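Local coordinates for protein-glutamine gamma-glutamyltransferase 2 (Pagrus major, PDB 1G0D) that probably catalyses, in a calcium-dependent manner, the cross-linking of protein-bound glutamine to the amino group of lysines or of free amines, at residues 172-180 against 247-255; 215-224 against 275-286. One frame throughout, in Å; residues are numbered along the deposited sequence.

Overall arrangement
Both contacts lie in the catalytic core of this monomer, with their centres 14 Å apart. Their segments alternate along the chain: 172-180, 215-224, 247-255, 275-286. Contact 1 ties the end of strand 169-176 to the chain leading into helix 253-261; contact 2 sets helix 212-223 against helix 272-286, which begins at the active-site Cys272. That helix links the two: Ala277 packs on Trp175, and Thr281 probably makes a weak hydrogen bond with Ser252, while another flank of the helix meets Val223 and Ile219. Helix 272-286 thus lies between the bridged backbones of contact 1 and helix 212-223, its partner in contact 2.

Contact 1 (172-180 against 247-255); sequences SIPWNYGQF and YRWTGSVPI
Trp175 lays one face of its indole over Gly251. A chi1 of -163° swings CG to the side away from its own N and carries the rings off the strand, across the backbone of 249-252. Gly251 CA stands 3.7 Å from the centroid of the five-membered ring, a CH-pi contact, while the far rim reaches Trp249, CH2 to CB 3.9 Å. In the ring plane, NE1 donates to Ser252 OG at 2.6 Å and almost straight (172°), which helps fix the rotation of the indole. A leucine here would probably uncover Gly251 and leave Ser252 OG without its indole donor. Next, Asn176 bridges backbone to backbone: its N donates to a lone pair of Thr250 O (3.0 Å), and its O accepts from Ser252 N (3.2 Å), which is tilted out of the carbonyl plane. Gly251, without a side chain, lets Asn176 O come within 3.4 Å of its CA. At Gly178, with positive phi, the O meets Val253 CG2 at 3.3 Å. The result is a single beta bridge joining the hairpin of strands 159-164 and 169-176 to the loop that leads into helix 253-261 in the transglutaminase catalytic core, where the Trp175 side chain lies about 11 Å from that of the active-site Cys272.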
loop_
_atom_site.group_PDB
_atom_site.type_symbol
_atom_site.label_atom_id
_atom_site.label_comp_id
_atom_site.label_asym_id
_atom_site.label_seq_id
_atom_site.Cartn_x
_atom_site.Cartn_y
_atom_site.Cartn_z
ATOM N N SER A 172 7.066 12.046 1.462
ATOM C CA SER A 172 6.875 10.783 2.142
ATOM C C SER A 172 5.851 10.875 3.223
ATOM O O SER A 172 5.797 11.871 3.960
ATOM C CB SER A 172 8.147 10.328 2.841
ATOM O OG SER A 172 9.301 10.743 2.153
ATOM N N ILE A 173 5.020 9.847 3.328
ATOM C CA ILE A 173 4.112 9.834 4.438
ATOM C C ILE A 173 4.314 8.519 5.142
ATOM O O ILE A 173 4.350 7.447 4.523
ATOM C CB ILE A 173 2.643 9.996 4.057
ATOM C CG1 ILE A 173 2.168 8.763 3.338
ATOM C CG2 ILE A 173 2.454 11.260 3.242
ATOM C CD1 ILE A 173 0.972 8.184 3.990
ATOM N N PRO A 174 4.624 8.604 6.433
ATOM C CA PRO A 174 4.822 7.427 7.255
ATOM C C PRO A 174 3.475 6.701 7.381
ATOM O O PRO A 174 2.430 7.334 7.284
ATOM C CB PRO A 174 5.268 8.021 8.583
ATOM C CG PRO A 174 4.723 9.360 8.585
ATOM C CD PRO A 174 4.946 9.819 7.190
ATOM N N TRP A 175 3.501 5.379 7.590
ATOM C CA TRP A 175 2.276 4.600 7.751
ATOM C C TRP A 175 2.460 3.545 8.831
ATOM O O TRP A 175 3.498 2.894 8.906
ATOM C CB TRP A 175 1.901 3.925 6.449
ATOM C CG TRP A 175 0.476 3.459 6.406
ATOM C CD1 TRP A 175 0.011 2.217 6.740
ATOM C CD2 TRP A 175 -0.663 4.186 5.878
ATOM N NE1 TRP A 175 -1.336 2.114 6.452
ATOM C CE2 TRP A 175 -1.775 3.300 5.923
ATOM C CE3 TRP A 175 -0.846 5.488 5.375
ATOM C CZ2 TRP A 175 -3.064 3.684 5.471
ATOM C CZ3 TRP A 175 -2.122 5.861 4.925
ATOM C CH2 TRP A 175 -3.212 4.955 4.984
ATOM N N ASN A 176 1.463 3.389 9.685
ATOM C CA ASN A 176 1.563 2.384 10.719
ATOM C C ASN A 176 0.833 1.150 10.190
ATOM O O ASN A 176 -0.404 1.069 10.235
ATOM C CB ASN A 176 0.933 2.928 12.010
ATOM C CG ASN A 176 0.768 1.874 13.099
ATOM O OD1 ASN A 176 1.297 0.773 13.004
ATOM N ND2 ASN A 176 0.010 2.210 14.138
ATOM N N TYR A 177 1.583 0.188 9.660
ATOM C CA TYR A 177 0.938 -1.010 9.137
ATOM C C TYR A 177 0.278 -1.772 10.265
ATOM O O TYR A 177 -0.703 -2.478 10.047
ATOM C CB TYR A 177 1.937 -1.911 8.439
ATOM C CG TYR A 177 2.554 -1.281 7.234
ATOM C CD1 TYR A 177 1.774 -0.785 6.208
ATOM C CD2 TYR A 177 3.938 -1.156 7.133
ATOM C CE1 TYR A 177 2.361 -0.169 5.095
ATOM C CE2 TYR A 177 4.533 -0.555 6.059
ATOM C CZ TYR A 177 3.748 -0.058 5.037
ATOM O OH TYR A 177 4.378 0.539 3.973
ATOM N N GLY A 178 0.832 -1.636 11.461
ATOM C CA GLY A 178 0.288 -2.312 12.632
ATOM C C GLY A 178 -0.183 -3.747 12.454
ATOM O O GLY A 178 -1.204 -4.096 13.016
ATOM N N GLN A 179 0.525 -4.593 11.696
ATOM C CA GLN A 179 0.070 -5.975 11.520
ATOM C C GLN A 179 0.094 -6.837 12.786
ATOM O O GLN A 179 -0.586 -7.871 12.850
ATOM C CB GLN A 179 0.866 -6.683 10.421
ATOM C CG GLN A 179 2.342 -6.701 10.638
ATOM C CD GLN A 179 3.022 -5.536 9.984
ATOM O OE1 GLN A 179 2.410 -4.474 9.736
ATOM N NE2 GLN A 179 4.300 -5.712 9.695
ATOM N N PHE A 180 0.838 -6.414 13.806
ATOM C CA PHE A 180 0.902 -7.192 15.050
ATOM C C PHE A 180 0.129 -6.578 16.211
ATOM O O PHE A 180 0.291 -7.007 17.360
ATOM C CB PHE A 180 2.355 -7.423 15.459
ATOM C CG PHE A 180 3.157 -8.117 14.402
ATOM C CD1 PHE A 180 2.613 -9.196 13.694
ATOM C CD2 PHE A 180 4.418 -7.666 14.072
ATOM C CE1 PHE A 180 3.304 -9.804 12.679
ATOM C CE2 PHE A 180 5.129 -8.260 13.066
ATOM C CZ PHE A 180 4.572 -9.334 12.360
ATOM N N TYR A 247 -7.150 11.053 2.749
ATOM C CA TYR A 247 -5.898 11.689 3.147
ATOM C C TYR A 247 -5.724 11.827 4.672
ATOM O O TYR A 247 -4.683 12.293 5.153
ATOM C CB TYR A 247 -5.791 13.054 2.459
ATOM C CG TYR A 247 -6.649 14.081 3.120
ATOM C CD1 TYR A 247 -7.959 14.287 2.704
ATOM C CD2 TYR A 247 -6.183 14.799 4.221
ATOM C CE1 TYR A 247 -8.800 15.178 3.375
ATOM C CE2 TYR A 247 -7.008 15.690 4.902
ATOM C CZ TYR A 247 -8.324 15.875 4.477
ATOM O OH TYR A 247 -9.155 16.747 5.157
ATOM N N ARG A 248 -6.739 11.395 5.420
ATOM C CA ARG A 248 -6.731 11.472 6.876
ATOM C C ARG A 248 -5.996 10.324 7.566
ATOM O O ARG A 248 -5.364 10.513 8.585
ATOM C CB ARG A 248 -8.177 11.469 7.417
ATOM C CG ARG A 248 -8.924 12.800 7.379
ATOM C CD ARG A 248 -8.637 13.646 8.592
ATOM N NE ARG A 248 -9.810 13.846 9.441
ATOM C CZ ARG A 248 -9.737 13.972 10.764
ATOM N NH1 ARG A 248 -10.840 14.151 11.463
ATOM N NH2 ARG A 248 -8.555 13.898 11.396
ATOM N N TRP A 249 -6.109 9.123 7.033
ATOM C CA TRP A 249 -5.511 7.990 7.693
ATOM C C TRP A 249 -4.006 7.957 7.771
ATOM O O TRP A 249 -3.310 8.243 6.800
ATOM C CB TRP A 249 -5.985 6.697 7.053
ATOM C CG TRP A 249 -7.451 6.617 6.689
ATOM C CD1 TRP A 249 -7.955 6.687 5.430
ATOM C CD2 TRP A 249 -8.552 6.230 7.536
ATOM N NE1 TRP A 249 -9.281 6.360 5.427
ATOM C CE2 TRP A 249 -9.687 6.072 6.700
ATOM C CE3 TRP A 249 -8.693 5.996 8.911
ATOM C CZ2 TRP A 249 -10.960 5.684 7.188
ATOM C CZ3 TRP A 249 -9.961 5.604 9.400
ATOM C CH2 TRP A 249 -11.075 5.451 8.530
ATOM N N THR A 250 -3.505 7.574 8.944
ATOM C CA THR A 250 -2.063 7.445 9.157
ATOM C C THR A 250 -1.683 5.979 9.373
ATOM O O THR A 250 -0.528 5.666 9.642
ATOM C CB THR A 250 -1.610 8.249 10.368
ATOM O OG1 THR A 250 -2.609 8.204 11.400
ATOM C CG2 THR A 250 -1.393 9.674 9.948
ATOM N N GLY A 251 -2.669 5.084 9.231
ATOM C CA GLY A 251 -2.443 3.661 9.420
ATOM C C GLY A 251 -3.578 2.725 9.029
ATOM O O GLY A 251 -4.717 3.144 8.876
ATOM N N SER A 252 -3.274 1.432 8.933
ATOM C CA SER A 252 -4.269 0.450 8.516
ATOM C C SER A 252 -5.146 -0.168 9.572
ATOM O O SER A 252 -6.244 -0.602 9.268
ATOM C CB SER A 252 -3.585 -0.674 7.744
ATOM O OG SER A 252 -2.647 -0.134 6.812
ATOM N N VAL A 253 -4.690 -0.217 10.812
ATOM C CA VAL A 253 -5.492 -0.838 11.872
ATOM C C VAL A 253 -6.886 -0.201 12.142
ATOM O O VAL A 253 -7.845 -0.909 12.444
ATOM C CB VAL A 253 -4.691 -0.873 13.196
ATOM C CG1 VAL A 253 -5.539 -1.474 14.289
ATOM C CG2 VAL A 253 -3.421 -1.667 13.018
ATOM N N PRO A 254 -7.006 1.136 12.099
ATOM C CA PRO A 254 -8.333 1.725 12.350
ATOM C C PRO A 254 -9.377 1.396 11.291
ATOM O O PRO A 254 -10.560 1.293 11.579
ATOM C CB PRO A 254 -8.047 3.221 12.451
ATOM C CG PRO A 254 -6.580 3.316 12.748
ATOM C CD PRO A 254 -5.988 2.187 11.941
ATOM N N ILE A 255 -8.930 1.228 10.058
ATOM C CA ILE A 255 -9.817 0.864 8.963
ATOM C C ILE A 255 -10.285 -0.584 9.172
ATOM O O ILE A 255 -11.468 -0.890 9.028
ATOM C CB ILE A 255 -9.076 0.926 7.628
ATOM C CG1 ILE A 255 -8.774 2.369 7.275
ATOM C CG2 ILE A 255 -9.857 0.232 6.584
ATOM C CD1 ILE A 255 -7.673 2.498 6.269
#

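Contact 2 (215-224 against 275-286)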
loop_
_atom_site.group_PDB
_atom_site.type_symbol
_atom_site.label_atom_id
_atom_site.label_comp_id
_atom_site.label_asym_id
_atom_site.label_seq_id
_atom_site.Cartn_x
_atom_site.Cartn_y
_atom_site.Cartn_z
ATOM N N VAL A 215 -4.339 -16.647 -2.172
ATOM C CA VAL A 215 -4.586 -15.770 -1.047
ATOM C C VAL A 215 -4.207 -14.301 -1.347
ATOM O O VAL A 215 -4.840 -13.367 -0.845
ATOM C CB VAL A 215 -3.785 -16.299 0.163
ATOM C CG1 VAL A 215 -3.798 -15.314 1.304
ATOM C CG2 VAL A 215 -4.362 -17.621 0.596
ATOM N N GLY A 216 -3.169 -14.098 -2.152
ATOM C CA GLY A 216 -2.747 -12.751 -2.483
ATOM C C GLY A 216 -3.769 -12.115 -3.417
ATOM O O GLY A 216 -4.107 -10.935 -3.290
ATOM N N ARG A 217 -4.261 -12.900 -4.372
ATOM C CA ARG A 217 -5.273 -12.425 -5.307
ATOM C C ARG A 217 -6.610 -12.174 -4.555
ATOM O O ARG A 217 -7.356 -11.255 -4.884
ATOM C CB ARG A 217 -5.443 -13.441 -6.459
ATOM C CG ARG A 217 -6.754 -13.328 -7.233
ATOM C CD ARG A 217 -6.614 -13.660 -8.735
ATOM N NE ARG A 217 -6.335 -12.435 -9.472
ATOM C CZ ARG A 217 -6.952 -12.013 -10.577
ATOM N NH1 ARG A 217 -6.576 -10.875 -11.121
ATOM N NH2 ARG A 217 -7.907 -12.701 -11.153
ATOM N N THR A 218 -6.902 -12.984 -3.539
ATOM C CA THR A 218 -8.123 -12.810 -2.761
ATOM C C THR A 218 -8.065 -11.559 -1.887
ATOM O O THR A 218 -9.006 -10.805 -1.843
ATOM C CB THR A 218 -8.353 -13.995 -1.878
ATOM O OG1 THR A 218 -8.468 -15.156 -2.701
ATOM C CG2 THR A 218 -9.601 -13.814 -1.064
ATOM N N ILE A 219 -6.960 -11.340 -1.187
ATOM C CA ILE A 219 -6.818 -10.155 -0.346
ATOM C C ILE A 219 -6.857 -8.920 -1.219
ATOM O O ILE A 219 -7.537 -7.961 -0.909
ATOM C CB ILE A 219 -5.483 -10.171 0.417
ATOM C CG1 ILE A 219 -5.519 -11.247 1.496
ATOM C CG2 ILE A 219 -5.235 -8.837 1.061
ATOM C CD1 ILE A 219 -6.733 -11.123 2.408
ATOM N N THR A 220 -6.126 -8.931 -2.322
ATOM C CA THR A 220 -6.123 -7.765 -3.185
ATOM C C THR A 220 -7.528 -7.415 -3.675
ATOM O O THR A 220 -7.887 -6.235 -3.838
ATOM C CB THR A 220 -5.225 -8.012 -4.359
ATOM O OG1 THR A 220 -3.894 -8.135 -3.875
ATOM C CG2 THR A 220 -5.245 -6.862 -5.312
ATOM N N ALA A 221 -8.338 -8.448 -3.882
ATOM C CA ALA A 221 -9.697 -8.254 -4.370
ATOM C C ALA A 221 -10.660 -7.710 -3.317
ATOM O O ALA A 221 -11.558 -6.917 -3.636
ATOM C CB ALA A 221 -10.215 -9.560 -4.941
ATOM N N MET A 222 -10.470 -8.112 -2.065
ATOM C CA MET A 222 -11.354 -7.676 -0.980
ATOM C C MET A 222 -11.113 -6.273 -0.427
ATOM O O MET A 222 -12.014 -5.677 0.182
ATOM C CB MET A 222 -11.283 -8.677 0.162
ATOM C CG MET A 222 -11.874 -10.022 -0.201
ATOM S SD MET A 222 -13.658 -10.022 0.043
ATOM C CE MET A 222 -13.764 -9.046 1.646
ATOM N N VAL A 223 -9.905 -5.749 -0.629
ATOM C CA VAL A 223 -9.578 -4.419 -0.113
ATOM C C VAL A 223 -10.480 -3.322 -0.629
ATOM O O VAL A 223 -10.876 -2.445 0.132
ATOM C CB VAL A 223 -8.123 -4.054 -0.390
ATOM C CG1 VAL A 223 -7.813 -2.639 0.116
ATOM C CG2 VAL A 223 -7.249 -5.062 0.294
ATOM N N ASN A 224 -10.814 -3.355 -1.911
ATOM C CA ASN A 224 -11.703 -2.342 -2.423
ATOM C C ASN A 224 -12.692 -2.834 -3.458
ATOM O O ASN A 224 -13.880 -2.626 -3.317
ATOM C CB ASN A 224 -10.914 -1.180 -3.000
ATOM C CG ASN A 224 -11.803 -0.161 -3.694
ATOM O OD1 ASN A 224 -11.544 0.259 -4.816
ATOM N ND2 ASN A 224 -12.860 0.241 -3.017
ATOM N N PHE A 275 -5.422 1.728 -0.062
ATOM C CA PHE A 275 -5.781 0.346 -0.425
ATOM C C PHE A 275 -4.494 -0.464 -0.369
ATOM O O PHE A 275 -4.479 -1.582 0.105
ATOM C CB PHE A 275 -6.249 0.216 -1.886
ATOM C CG PHE A 275 -7.527 0.907 -2.205
ATOM C CD1 PHE A 275 -8.445 1.215 -1.208
ATOM C CD2 PHE A 275 -7.755 1.359 -3.513
ATOM C CE1 PHE A 275 -9.560 1.982 -1.496
ATOM C CE2 PHE A 275 -8.872 2.135 -3.831
ATOM C CZ PHE A 275 -9.775 2.451 -2.822
ATOM N N ALA A 276 -3.421 0.093 -0.926
ATOM C CA ALA A 276 -2.140 -0.589 -0.954
ATOM C C ALA A 276 -1.613 -0.806 0.472
ATOM O O ALA A 276 -1.244 -1.936 0.821
ATOM C CB ALA A 276 -1.163 0.201 -1.776
ATOM N N ALA A 277 -1.592 0.251 1.292
ATOM C CA ALA A 277 -1.144 0.156 2.681
ATOM C C ALA A 277 -1.961 -0.867 3.428
ATOM O O ALA A 277 -1.394 -1.670 4.120
ATOM C CB ALA A 277 -1.296 1.432 3.352
ATOM N N VAL A 278 -3.289 -0.855 3.307
ATOM C CA VAL A 278 -4.119 -1.855 4.004
ATOM C C VAL A 278 -3.814 -3.259 3.445
ATOM O O VAL A 278 -3.868 -4.248 4.164
ATOM C CB VAL A 278 -5.632 -1.527 3.838
ATOM C CG1 VAL A 278 -6.507 -2.650 4.319
ATOM C CG2 VAL A 278 -5.963 -0.294 4.584
ATOM N N ALA A 279 -3.481 -3.369 2.161
ATOM C CA ALA A 279 -3.152 -4.686 1.567
ATOM C C ALA A 279 -1.855 -5.141 2.190
ATOM O O ALA A 279 -1.705 -6.310 2.533
ATOM C CB ALA A 279 -2.968 -4.602 0.009
ATOM N N CYS A 280 -0.915 -4.208 2.320
ATOM C CA CYS A 280 0.363 -4.510 2.917
ATOM C C CYS A 280 0.225 -5.018 4.328
ATOM O O CYS A 280 0.865 -5.982 4.668
ATOM C CB CYS A 280 1.236 -3.282 2.954
ATOM S SG CYS A 280 2.941 -3.610 3.358
ATOM N N THR A 281 -0.599 -4.377 5.148
ATOM C CA THR A 281 -0.784 -4.780 6.554
ATOM C C THR A 281 -1.268 -6.207 6.691
ATOM O O THR A 281 -0.820 -6.953 7.551
ATOM C CB THR A 281 -1.830 -3.907 7.265
ATOM O OG1 THR A 281 -1.208 -2.733 7.793
ATOM C CG2 THR A 281 -2.426 -4.634 8.412
ATOM N N VAL A 282 -2.206 -6.581 5.839
ATOM C CA VAL A 282 -2.780 -7.905 5.895
ATOM C C VAL A 282 -1.870 -9.003 5.340
ATOM O O VAL A 282 -1.772 -10.069 5.915
ATOM C CB VAL A 282 -4.179 -7.924 5.146
ATOM C CG1 VAL A 282 -4.735 -9.363 5.093
ATOM C CG2 VAL A 282 -5.181 -6.981 5.874
ATOM N N LEU A 283 -1.214 -8.760 4.220
ATOM C CA LEU A 283 -0.356 -9.785 3.653
ATOM C C LEU A 283 0.889 -9.941 4.578
ATOM O O LEU A 283 1.302 -11.056 4.928
ATOM C CB LEU A 283 -0.020 -9.400 2.202
ATOM C CG LEU A 283 -1.266 -9.349 1.288
ATOM C CD1 LEU A 283 -0.958 -8.540 0.063
ATOM C CD2 LEU A 283 -1.717 -10.746 0.886
ATOM N N ARG A 284 1.464 -8.828 5.018
ATOM C CA ARG A 284 2.584 -8.921 5.946
ATOM C C ARG A 284 2.099 -9.760 7.141
ATOM O O ARG A 284 2.727 -10.728 7.505
ATOM C CB ARG A 284 3.026 -7.533 6.383
ATOM C CG ARG A 284 4.119 -7.018 5.508
ATOM C CD ARG A 284 4.784 -5.777 6.048
ATOM N NE ARG A 284 5.529 -5.113 4.967
ATOM C CZ ARG A 284 6.310 -4.054 5.144
ATOM N NH1 ARG A 284 6.443 -3.541 6.358
ATOM N NH2 ARG A 284 6.975 -3.509 4.127
ATOM N N CYS A 285 0.947 -9.429 7.718
ATOM C CA CYS A 285 0.409 -10.211 8.844
ATOM C C CYS A 285 0.275 -11.703 8.542
ATOM O O CYS A 285 0.640 -12.517 9.359
ATOM C CB CYS A 285 -0.962 -9.691 9.274
ATOM S SG CYS A 285 -1.518 -10.304 10.899
ATOM N N LEU A 286 -0.251 -12.080 7.385
ATOM C CA LEU A 286 -0.407 -13.497 7.085
ATOM C C LEU A 286 0.932 -14.138 6.782
ATOM O O LEU A 286 1.037 -15.361 6.713
ATOM C CB LEU A 286 -1.371 -13.705 5.912
ATOM C CG LEU A 286 -2.797 -13.228 6.203
ATOM C CD1 LEU A 286 -3.754 -13.684 5.107
ATOM C CD2 LEU A 286 -3.275 -13.769 7.524
#
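Val223 is the bump at the C-terminal end of helix 212-223, and it settles into a hollow formed by Phe275, Val278 and Ala279. With chi1 at 178° its two methyls straddle the groove: CG1 presses on the first turn of 275-286 at Phe275 CB (3.8 Å) and faces Val278 CG1, while CG2 turns to Ala279, whose short side chain makes one wall of the hollow. Beside it, Asn224 lies flat on the Phe275 ring. Its CB sits over the ring centre, 3.7 Å from the centroid, and its amide stacks on the outer rim with the two planes only 12° apart. Asn224 ND2 also donates to Leu232 O, which helps hold the amide in this pose. One turn back, Ile219 is the next bump: CD1 meets Val282 CG1 at 3.8 Å, and CB is 3.8 Å from Leu283 CD2 as the two side chains lie alongside one another, running opposite ways. The same leucine methyl fills the shallow place beside Gly216, 4.1 Å from its CA, where there is no side chain to block it. At the far end, Val215 CG1 and Leu286 CD1 close the row more loosely. No hydrogen bond crosses; Thr220 OG1 stays within its own helix, donating to Gly216 O. The axes of 215-223 and 275-286 come within 9.7 Å and run roughly antiparallel, 141° between their directions. This is a largely apolar helix pair of the papain-like transglutaminase core, in which the helix that starts at the active-site Cys272 packs against a neighbouring helix, with the Phe275 side chain about 5 Å from that of the cysteine.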